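Local coordinates for Lmo2349 protein (Listeria monocytogenes, PDB 4GVO), which probably serves as the extracellular solute-binding component of an L-cystine ABC transporter, capturing its ligand in a pocket between two lobes, at residues L38-F51 with K212-L226. Residues are numbered along the deposited sequence; the frame is centred on the assembly and turned at random.
With NA (sodium ion), chain D.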
ATOM      1  N   LEU A  38       2.871   6.248 -12.175  1.00  9.01           N
ATOM      2  CA  LEU A  38       1.605   5.868 -12.815  1.00  8.75           C
ATOM      3  C   LEU A  38       0.671   7.075 -12.931  1.00  8.63           C
ATOM      4  O   LEU A  38       0.068   7.283 -13.957  1.00  9.69           O
ATOM      5  CB  LEU A  38       0.921   4.705 -12.085  1.00  9.52           C
ATOM      6  CG  LEU A  38      -0.380   4.216 -12.701  1.00  8.73           C
ATOM      7  CD1 LEU A  38      -0.193   3.761 -14.139  1.00 11.85           C
ATOM      8  CD2 LEU A  38      -0.908   3.109 -11.817  1.00 11.27           C
ATOM      9  N   VAL A  39       0.508   7.844 -11.867  1.00  8.79           N
ATOM     10  CA  VAL A  39      -0.325   9.040 -11.904  1.00  8.74           C
ATOM     11  C   VAL A  39       0.178  10.009 -12.983  1.00  9.44           C
ATOM     12  O   VAL A  39      -0.604  10.622 -13.700  1.00 10.69           O
ATOM     13  CB  VAL A  39      -0.421   9.711 -10.517  1.00  9.34           C
ATOM     14  CG1 VAL A  39      -1.056  11.086 -10.646  1.00 11.85           C
ATOM     15  CG2 VAL A  39      -1.214   8.829  -9.575  1.00 10.16           C
ATOM     16  N   LYS A  40       1.484  10.190 -13.097  1.00  9.67           N
ATOM     17  CA  LYS A  40       2.037  11.071 -14.136  0.60  9.96           C
ATOM     18  C   LYS A  40       1.718  10.572 -15.550  1.00 10.28           C
ATOM     19  O   LYS A  40       1.452  11.345 -16.450  1.00 12.13           O
ATOM     20  CB  LYS A  40       3.545  11.274 -13.937  0.60 11.94           C
ATOM     21  CG  LYS A  40       3.904  12.064 -12.680  0.60 12.73           C
ATOM     22  CD  LYS A  40       5.402  12.323 -12.563  0.60 17.16           C
ATOM     23  CE  LYS A  40       5.736  13.303 -11.451  0.60 20.29           C
ATOM     24  NZ  LYS A  40       7.151  13.769 -11.601  0.60 25.54           N
ATOM     25  N   GLU A  41       1.762   9.267 -15.742  1.00 10.27           N
ATOM     26  CA  GLU A  41       1.385   8.652 -17.007  1.00  9.56           C
ATOM     27  C   GLU A  41      -0.098   8.842 -17.306  1.00 10.19           C
ATOM     28  O   GLU A  41      -0.484   9.140 -18.431  1.00 12.41           O
ATOM     29  CB  GLU A  41       1.795   7.178 -17.020  1.00 10.72           C
ATOM     30  CG  GLU A  41       1.609   6.499 -18.352  1.00 14.99           C
ATOM     31  CD  GLU A  41       2.504   7.081 -19.447  1.00 16.82           C
ATOM     32  OE1 GLU A  41       3.607   7.586 -19.139  1.00 19.88           O
ATOM     33  OE2 GLU A  41       2.080   7.054 -20.612  1.00 20.79           O
ATOM     34  N   ILE A  42      -0.946   8.720 -16.282  1.00 10.58           N
ATOM     35  CA  ILE A  42      -2.352   8.985 -16.425  1.00  9.58           C
ATOM     36  C   ILE A  42      -2.600  10.441 -16.810  1.00  9.50           C
ATOM     37  O   ILE A  42      -3.371  10.733 -17.734  1.00 11.02           O
ATOM     38  CB  ILE A  42      -3.099   8.620 -15.110  1.00  8.57           C
ATOM     39  CG1 ILE A  42      -3.181   7.113 -14.994  1.00  9.78           C
ATOM     40  CG2 ILE A  42      -4.466   9.233 -15.070  1.00 10.68           C
ATOM     41  CD1 ILE A  42      -3.547   6.621 -13.611  1.00 11.14           C
ATOM     42  N   ASP A  43      -1.922  11.355 -16.149  1.00  9.86           N
ATOM     43  CA  ASP A  43      -2.055  12.784 -16.446  1.00 10.91           C
ATOM     44  C   ASP A  43      -1.735  13.061 -17.928  1.00 11.55           C
ATOM     45  O   ASP A  43      -2.466  13.791 -18.596  1.00 11.79           O
ATOM     46  CB  ASP A  43      -1.115  13.566 -15.505  1.00 11.57           C
ATOM     47  CG  ASP A  43      -1.253  15.074 -15.575  1.00 14.06           C
ATOM     48  OD1 ASP A  43      -2.150  15.593 -16.217  1.00 19.13           O
ATOM     49  OD2 ASP A  43      -0.501  15.743 -14.841  1.00 20.75           O
ATOM     50  N   LYS A  44      -0.681  12.425 -18.439  1.00 11.68           N
ATOM     51  CA  LYS A  44      -0.263  12.630 -19.804  0.50 12.79           C
ATOM     52  C   LYS A  44      -1.391  12.261 -20.797  1.00 12.03           C
ATOM     53  O   LYS A  44      -1.535  12.878 -21.864  1.00 14.31           O
ATOM     54  CB  LYS A  44       1.039  11.842 -19.992  0.50 15.54           C
ATOM     55  CG  LYS A  44       1.599  11.719 -21.371  0.50 15.39           C
ATOM     56  CD  LYS A  44       2.718  10.684 -21.370  0.50 15.96           C
ATOM     57  CE  LYS A  44       3.803  11.011 -20.354  0.50 18.07           C
ATOM     58  NZ  LYS A  44       4.774   9.869 -20.160  0.50 21.42           N
ATOM     59  N   ARG A  45      -2.185  11.261 -20.426  1.00 11.54           N
ATOM     60  CA  ARG A  45      -3.234  10.749 -21.235  1.00 10.58           C
ATOM     61  C   ARG A  45      -4.593  11.376 -21.000  1.00 11.26           C
ATOM     62  O   ARG A  45      -5.595  10.975 -21.631  1.00 13.19           O
ATOM     63  CB  ARG A  45      -3.279   9.220 -21.073  1.00 12.29           C
ATOM     64  CG  ARG A  45      -1.941   8.607 -21.454  1.00 15.42           C
ATOM     65  CD  ARG A  45      -2.007   7.112 -21.471  1.00 18.71           C
ATOM     66  NE  ARG A  45      -0.658   6.540 -21.617  1.00 14.96           N
ATOM     67  CZ  ARG A  45      -0.391   5.448 -22.302  1.00 16.88           C
ATOM     68  NH1 ARG A  45      -1.373   4.782 -22.909  1.00 20.34           N
ATOM     69  NH2 ARG A  45       0.828   4.984 -22.332  1.00 16.79           N
ATOM     70  N   LEU A  46      -4.647  12.404 -20.160  1.00 11.47           N
ATOM     71  CA  LEU A  46      -5.918  13.102 -19.860  1.00 11.42           C
ATOM     72  C   LEU A  46      -5.686  14.593 -20.051  1.00 12.82           C
ATOM     73  O   LEU A  46      -5.343  15.319 -19.106  1.00 13.40           O
ATOM     74  CB  LEU A  46      -6.323  12.803 -18.418  1.00 12.51           C
ATOM     75  CG  LEU A  46      -6.883  11.373 -18.186  1.00 11.25           C
ATOM     76  CD1 LEU A  46      -7.161  11.192 -16.679  1.00 12.90           C
ATOM     77  CD2 LEU A  46      -8.144  11.045 -19.010  1.00 14.78           C
ATOM     78  N   PRO A  47      -5.827  15.061 -21.284  1.00 17.14           N
ATOM     79  CA  PRO A  47      -5.547  16.471 -21.532  1.00 18.99           C
ATOM     80  C   PRO A  47      -6.488  17.472 -20.866  1.00 15.73           C
ATOM     81  O   PRO A  47      -6.106  18.624 -20.668  1.00 20.86           O
ATOM     82  CB  PRO A  47      -5.601  16.572 -23.057  1.00 22.90           C
ATOM     83  CG  PRO A  47      -6.403  15.420 -23.522  1.00 24.21           C
ATOM     84  CD  PRO A  47      -6.170  14.323 -22.511  1.00 18.67           C
ATOM     85  N   GLY A  48      -7.654  17.006 -20.423  1.00 14.06           N
ATOM     86  CA  GLY A  48      -8.577  17.893 -19.715  1.00 14.74           C
ATOM     87  C   GLY A  48      -8.289  18.048 -18.235  1.00 16.26           C
ATOM     88  O   GLY A  48      -9.004  18.748 -17.525  1.00 16.83           O
ATOM     89  N   TYR A  49      -7.229  17.401 -17.754  1.00 13.81           N
ATOM     90  CA  TYR A  49      -6.928  17.411 -16.342  1.00 14.46           C
ATOM     91  C   TYR A  49      -5.424  17.689 -16.162  1.00 17.18           C
ATOM     92  O   TYR A  49      -4.619  17.351 -17.028  1.00 19.01           O
ATOM     93  CB  TYR A  49      -7.262  16.065 -15.716  1.00 14.60           C
ATOM     94  CG  TYR A  49      -8.739  15.759 -15.704  1.00 15.98           C
ATOM     95  CD1 TYR A  49      -9.559  16.247 -14.691  1.00 15.45           C
ATOM     96  CD2 TYR A  49      -9.329  15.043 -16.717  1.00 18.70           C
ATOM     97  CE1 TYR A  49     -10.927  15.986 -14.675  1.00 16.71           C
ATOM     98  CE2 TYR A  49     -10.696  14.769 -16.705  1.00 22.03           C
ATOM     99  CZ  TYR A  49     -11.485  15.220 -15.662  1.00 20.01           C
ATOM    100  OH  TYR A  49     -12.827  14.959 -15.626  1.00 25.34           O
ATOM    101  N   LYS A  50      -5.072  18.273 -15.029  1.00 13.50           N
ATOM    102  CA  LYS A  50      -3.671  18.437 -14.607  1.00 15.45           C
ATOM    103  C   LYS A  50      -3.594  17.875 -13.212  1.00 14.66           C
ATOM    104  O   LYS A  50      -4.292  18.315 -12.352  1.00 18.98           O
ATOM    105  CB  LYS A  50      -3.255  19.926 -14.600  1.00 19.25           C
ATOM    106  CG  LYS A  50      -1.806  20.217 -14.210  1.00 26.03           C
ATOM    107  CD  LYS A  50      -1.583  21.710 -13.916  1.00 36.51           C
ATOM    108  CE  LYS A  50      -1.610  22.044 -12.410  1.00 41.49           C
ATOM    109  NZ  LYS A  50      -2.403  23.270 -12.091  1.00 45.99           N
ATOM    110  N   PHE A  51      -2.705  16.928 -13.000  1.00 13.31           N
ATOM    111  CA  PHE A  51      -2.581  16.262 -11.702  1.00 12.90           C
ATOM    112  C   PHE A  51      -1.399  16.860 -10.974  1.00 15.52           C
ATOM    113  O   PHE A  51      -0.297  16.980 -11.524  1.00 20.27           O
ATOM    114  CB  PHE A  51      -2.389  14.756 -11.873  1.00 13.55           C
ATOM    115  CG  PHE A  51      -3.618  14.023 -12.347  1.00 11.96           C
ATOM    116  CD1 PHE A  51      -4.082  14.134 -13.650  1.00 15.23           C
ATOM    117  CD2 PHE A  51      -4.329  13.165 -11.492  1.00 16.02           C
ATOM    118  CE1 PHE A  51      -5.213  13.460 -14.082  1.00 13.90           C
ATOM    119  CE2 PHE A  51      -5.452  12.485 -11.955  1.00 14.51           C
ATOM    120  CZ  PHE A  51      -5.862  12.613 -13.261  1.00 13.75           C
ATOM    121  N   LYS A 212     -12.567   8.647 -16.131  1.00 12.55           N
ATOM    122  CA  LYS A 212     -11.434   9.139 -16.920  1.00 11.89           C
ATOM    123  C   LYS A 212     -10.160   8.413 -16.511  1.00 11.19           C
ATOM    124  O   LYS A 212      -9.358   7.995 -17.358  1.00 10.92           O
ATOM    125  CB  LYS A 212     -11.290  10.663 -16.809  1.00 12.54           C
ATOM    126  CG  LYS A 212     -12.459  11.448 -17.418  1.00 16.93           C
ATOM    127  CD  LYS A 212     -12.370  11.569 -18.911  1.00 18.74           C
ATOM    128  CE  LYS A 212     -13.474  12.483 -19.449  1.00 23.63           C
ATOM    129  NZ  LYS A 212     -13.343  12.651 -20.913  1.00 30.79           N
ATOM    130  N   VAL A 213      -9.953   8.278 -15.217  1.00 10.39           N
ATOM    131  CA  VAL A 213      -8.788   7.547 -14.716  1.00  9.12           C
ATOM    132  C   VAL A 213      -8.794   6.121 -15.255  1.00 10.06           C
ATOM    133  O   VAL A 213      -7.752   5.596 -15.663  1.00 10.98           O
ATOM    134  CB  VAL A 213      -8.731   7.608 -13.153  1.00 10.40           C
ATOM    135  CG1 VAL A 213      -7.735   6.595 -12.544  1.00 12.31           C
ATOM    136  CG2 VAL A 213      -8.404   9.034 -12.725  1.00 11.74           C
ATOM    137  N   ASP A 214      -9.950   5.449 -15.207  1.00 11.19           N
ATOM    138  CA  ASP A 214     -10.061   4.086 -15.754  1.00 11.79           C
ATOM    139  C   ASP A 214      -9.752   4.031 -17.235  1.00 10.11           C
ATOM    140  O   ASP A 214      -9.084   3.111 -17.663  1.00 12.27           O
ATOM    141  CB  ASP A 214     -11.472   3.497 -15.538  1.00 12.01           C
ATOM    142  CG  ASP A 214     -11.716   3.059 -14.120  1.00 15.02           C
ATOM    143  OD1 ASP A 214     -10.705   2.615 -13.509  1.00 15.89           O
ATOM    144  OD2 ASP A 214     -12.917   3.026 -13.685  1.00 17.61           O
ATOM    145  N   GLU A 215     -10.183   5.022 -18.002  1.00 10.69           N
ATOM    146  CA  GLU A 215      -9.875   5.065 -19.434  1.00 11.95           C
ATOM    147  C   GLU A 215      -8.366   5.172 -19.651  1.00 11.46           C
ATOM    148  O   GLU A 215      -7.765   4.431 -20.425  1.00 12.02           O
ATOM    149  CB  GLU A 215     -10.626   6.229 -20.093  1.00 13.28           C
ATOM    150  CG  GLU A 215     -12.106   5.995 -20.208  1.00 14.87           C
ATOM    151  CD  GLU A 215     -12.942   7.239 -20.533  1.00 18.80           C
ATOM    152  OE1 GLU A 215     -12.404   8.369 -20.623  1.00 21.34           O
ATOM    153  OE2 GLU A 215     -14.176   7.098 -20.685  1.00 24.26           O
ATOM    154  N   ALA A 216      -7.748   6.072 -18.910  1.00 10.42           N
ATOM    155  CA  ALA A 216      -6.317   6.243 -19.036  1.00 10.49           C
ATOM    156  C   ALA A 216      -5.549   4.979 -18.602  1.00 10.56           C
ATOM    157  O   ALA A 216      -4.619   4.523 -19.281  1.00 10.93           O
ATOM    158  CB  ALA A 216      -5.863   7.452 -18.226  1.00 10.64           C
ATOM    159  N   LEU A 217      -5.916   4.430 -17.442  1.00  9.88           N
ATOM    160  CA  LEU A 217      -5.239   3.259 -16.938  1.00 10.44           C
ATOM    161  C   LEU A 217      -5.439   2.087 -17.918  1.00 11.35           C
ATOM    162  O   LEU A 217      -4.507   1.320 -18.130  1.00 11.50           O
ATOM    163  CB  LEU A 217      -5.765   2.888 -15.540  1.00 12.57           C
ATOM    164  CG  LEU A 217      -4.987   1.809 -14.757  1.00 17.18           C
ATOM    165  CD1 LEU A 217      -3.476   1.881 -14.831  1.00 17.51           C
ATOM    166  CD2 LEU A 217      -5.487   1.816 -13.298  1.00 18.66           C
ATOM    167  N   GLN A 218      -6.632   1.913 -18.485  1.00 10.54           N
ATOM    168  CA  GLN A 218      -6.821   0.817 -19.425  1.00 12.24           C
ATOM    169  C   GLN A 218      -5.905   0.976 -20.634  1.00 11.21           C
ATOM    170  O   GLN A 218      -5.369   0.010 -21.130  1.00 13.47           O
ATOM    171  CB  GLN A 218      -8.276   0.754 -19.892  1.00 13.76           C
ATOM    172  CG  GLN A 218      -8.573  -0.516 -20.670  1.00 15.05           C
ATOM    173  CD  GLN A 218      -8.395  -1.743 -19.776  1.00 14.44           C
ATOM    174  OE1 GLN A 218      -9.036  -1.847 -18.729  1.00 17.00           O
ATOM    175  NE2 GLN A 218      -7.528  -2.661 -20.171  1.00 15.87           N
ATOM    176  N   SER A 219      -5.729   2.205 -21.119  1.00 11.73           N
ATOM    177  CA  SER A 219      -4.809   2.405 -22.251  0.60 12.18           C
ATOM    178  C   SER A 219      -3.354   2.129 -21.878  1.00 11.77           C
ATOM    179  O   SER A 219      -2.577   1.650 -22.698  1.00 13.78           O
ATOM    180  CB  SER A 219      -4.967   3.801 -22.862  0.60 12.91           C
ATOM    181  OG  SER A 219      -4.465   4.821 -22.044  0.60 12.51           O
ATOM    182  N   ILE A 220      -2.981   2.405 -20.636  1.00 11.39           N
ATOM    183  CA  ILE A 220      -1.668   2.084 -20.098  1.00 10.50           C
ATOM    184  C   ILE A 220      -1.446   0.577 -19.999  1.00 11.58           C
ATOM    185  O   ILE A 220      -0.348   0.083 -20.252  1.00 11.81           O
ATOM    186  CB  ILE A 220      -1.497   2.815 -18.753  1.00  9.75           C
ATOM    187  CG1 ILE A 220      -1.394   4.334 -19.002  1.00 11.32           C
ATOM    188  CG2 ILE A 220      -0.300   2.324 -17.936  1.00 11.52           C
ATOM    189  CD1 ILE A 220      -1.650   5.187 -17.763  1.00 11.94           C
ATOM    190  N   ILE A 221      -2.476  -0.143 -19.594  1.00 11.50           N
ATOM    191  CA  ILE A 221      -2.428  -1.600 -19.663  1.00 12.67           C
ATOM    192  C   ILE A 221      -2.271  -2.064 -21.113  1.00 12.84           C
ATOM    193  O   ILE A 221      -1.395  -2.897 -21.429  1.00 14.43           O
ATOM    194  CB  ILE A 221      -3.680  -2.199 -18.992  1.00 13.50           C
ATOM    195  CG1 ILE A 221      -3.558  -2.040 -17.471  1.00 13.86           C
ATOM    196  CG2 ILE A 221      -3.862  -3.668 -19.439  1.00 14.98           C
ATOM    197  CD1 ILE A 221      -4.877  -2.266 -16.741  1.00 16.21           C
ATOM    198  N   ASP A 222      -3.097  -1.529 -21.977  1.00 14.44           N
ATOM    199  CA  ASP A 222      -3.281  -2.094 -23.323  1.00 15.51           C
ATOM    200  C   ASP A 222      -2.033  -1.930 -24.202  1.00 15.92           C
ATOM    201  O   ASP A 222      -1.761  -2.775 -25.070  1.00 19.71           O
ATOM    202  CB  ASP A 222      -4.484  -1.492 -24.034  1.00 16.42           C
ATOM    203  CG  ASP A 222      -5.826  -1.942 -23.451  1.00 20.15           C
ATOM    204  OD1 ASP A 222      -5.847  -2.826 -22.596  1.00 20.54           O
ATOM    205  OD2 ASP A 222      -6.874  -1.396 -23.829  1.00 26.12           O
ATOM    206  N   ASP A 223      -1.274  -0.857 -23.968  1.00 15.44           N
ATOM    207  CA  ASP A 223      -0.054  -0.630 -24.723  1.00 15.84           C
ATOM    208  C   ASP A 223       1.243  -1.175 -24.102  1.00 14.46           C
ATOM    209  O   ASP A 223       2.324  -0.961 -24.660  1.00 18.61           O
ATOM    210  CB  ASP A 223       0.057   0.835 -25.158  1.00 16.29           C
ATOM    211  CG  ASP A 223       0.491   1.773 -24.052  1.00 15.14           C
ATOM    212  OD1 ASP A 223       0.844   1.291 -22.957  1.00 17.71           O
ATOM    213  OD2 ASP A 223       0.490   2.998 -24.316  1.00 20.16           O
ATOM    214  N   GLY A 224       1.116  -1.909 -22.991  1.00 14.46           N
ATOM    215  CA  GLY A 224       2.242  -2.530 -22.348  1.00 14.31           C
ATOM    216  C   GLY A 224       2.973  -1.649 -21.360  1.00 12.73           C
ATOM    217  O   GLY A 224       3.942  -2.082 -20.760  1.00 13.40           O
ATOM    218  N   THR A 225       2.473  -0.445 -21.145  1.00 13.26           N
ATOM    219  CA  THR A 225       3.141   0.504 -20.229  1.00 12.37           C
ATOM    220  C   THR A 225       3.062   0.010 -18.779  1.00 10.72           C
ATOM    221  O   THR A 225       4.034   0.146 -18.034  1.00 13.00           O
ATOM    222  CB  THR A 225       2.570   1.930 -20.398  1.00 11.62           C
ATOM    223  OG1 THR A 225       2.817   2.318 -21.756  1.00 15.47           O
ATOM    224  CG2 THR A 225       3.256   2.929 -19.433  1.00 13.99           C
ATOM    225  N   LEU A 226       1.949  -0.569 -18.343  1.00 11.46           N
ATOM    226  CA  LEU A 226       1.888  -1.018 -16.957  1.00 11.52           C
ATOM    227  C   LEU A 226       2.849  -2.145 -16.706  1.00 12.14           C
ATOM    228  O   LEU A 226       3.440  -2.218 -15.626  1.00 12.35           O
ATOM    229  CB  LEU A 226       0.478  -1.386 -16.516  1.00 12.31           C
ATOM    230  CG  LEU A 226       0.259  -1.370 -14.987  1.00 12.26           C
ATOM    231  CD1 LEU A 226       0.289   0.057 -14.462  1.00 13.04           C
ATOM    232  CD2 LEU A 226      -1.061  -2.040 -14.637  1.00 11.98           C
TER
HETATM  233 NA    NA D 702      -3.362  15.864 -18.054  1.00 14.99          NA
HETATM  234  O   HOH W   1      -2.096  17.050 -19.546  1.00 21.55           O
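Ile42 and Ala216 mark the closest backbone approach of the two segments, with CA atoms 5.5 Å apart, where helix 38-44 crosses helix 212-222 at 104° with 9.1 Å between the axes. The methyl of Ala216 sits at this crossing, meeting Ile42 CG2 and Leu46 CG. Ile220 reaches farther: its CD1 lies 3.6 Å from Glu41 CG and also touches Ile42 CG1, the two isoleucine side chains meeting at about a right angle. Leu38 CD1 abuts the CD1 methyls of both Leu217 and Leu226, which lie to one side of it, a position it gains with CG anti to the backbone N (chi1 -178°). Phe200 of strand 191-202 covers Leu38, Ile42 and Val213, so the helix pair packs on the central sheet of one lobe of a family 3 solute-binding protein; the Leu38 side chain lies about 14 Å from the bound histidine and S-oxy cysteine.

Arg45 stretches across Ile220, whose CG1 lies over one guanidinium face. Its NH1 and NH2 form an end-on salt bridge with Asp223, both at OD2; the NH2 bond (2.8 Å) uses the syn lone pair, whereas NH1 comes from above the carboxylate plane. NH1 also donates to Ser219 OG (3.2 Å), while NE and NH2 hold a second salt-bridge partner, Glu41 OE2, side-on, fixing the guanidinium's rotation. Asp223 OD1 in turn closes an Asx turn onto Thr225 N. Where helix 38-44 gives way to strand 49-51, Tyr49 CE2 approaches Lys212 CG (3.8 Å), and a sodium ion is bound by Asp43 O and OD1, Leu46 O, Tyr49 O and a water, joining the helix to the type I beta turn Leu46-Tyr49.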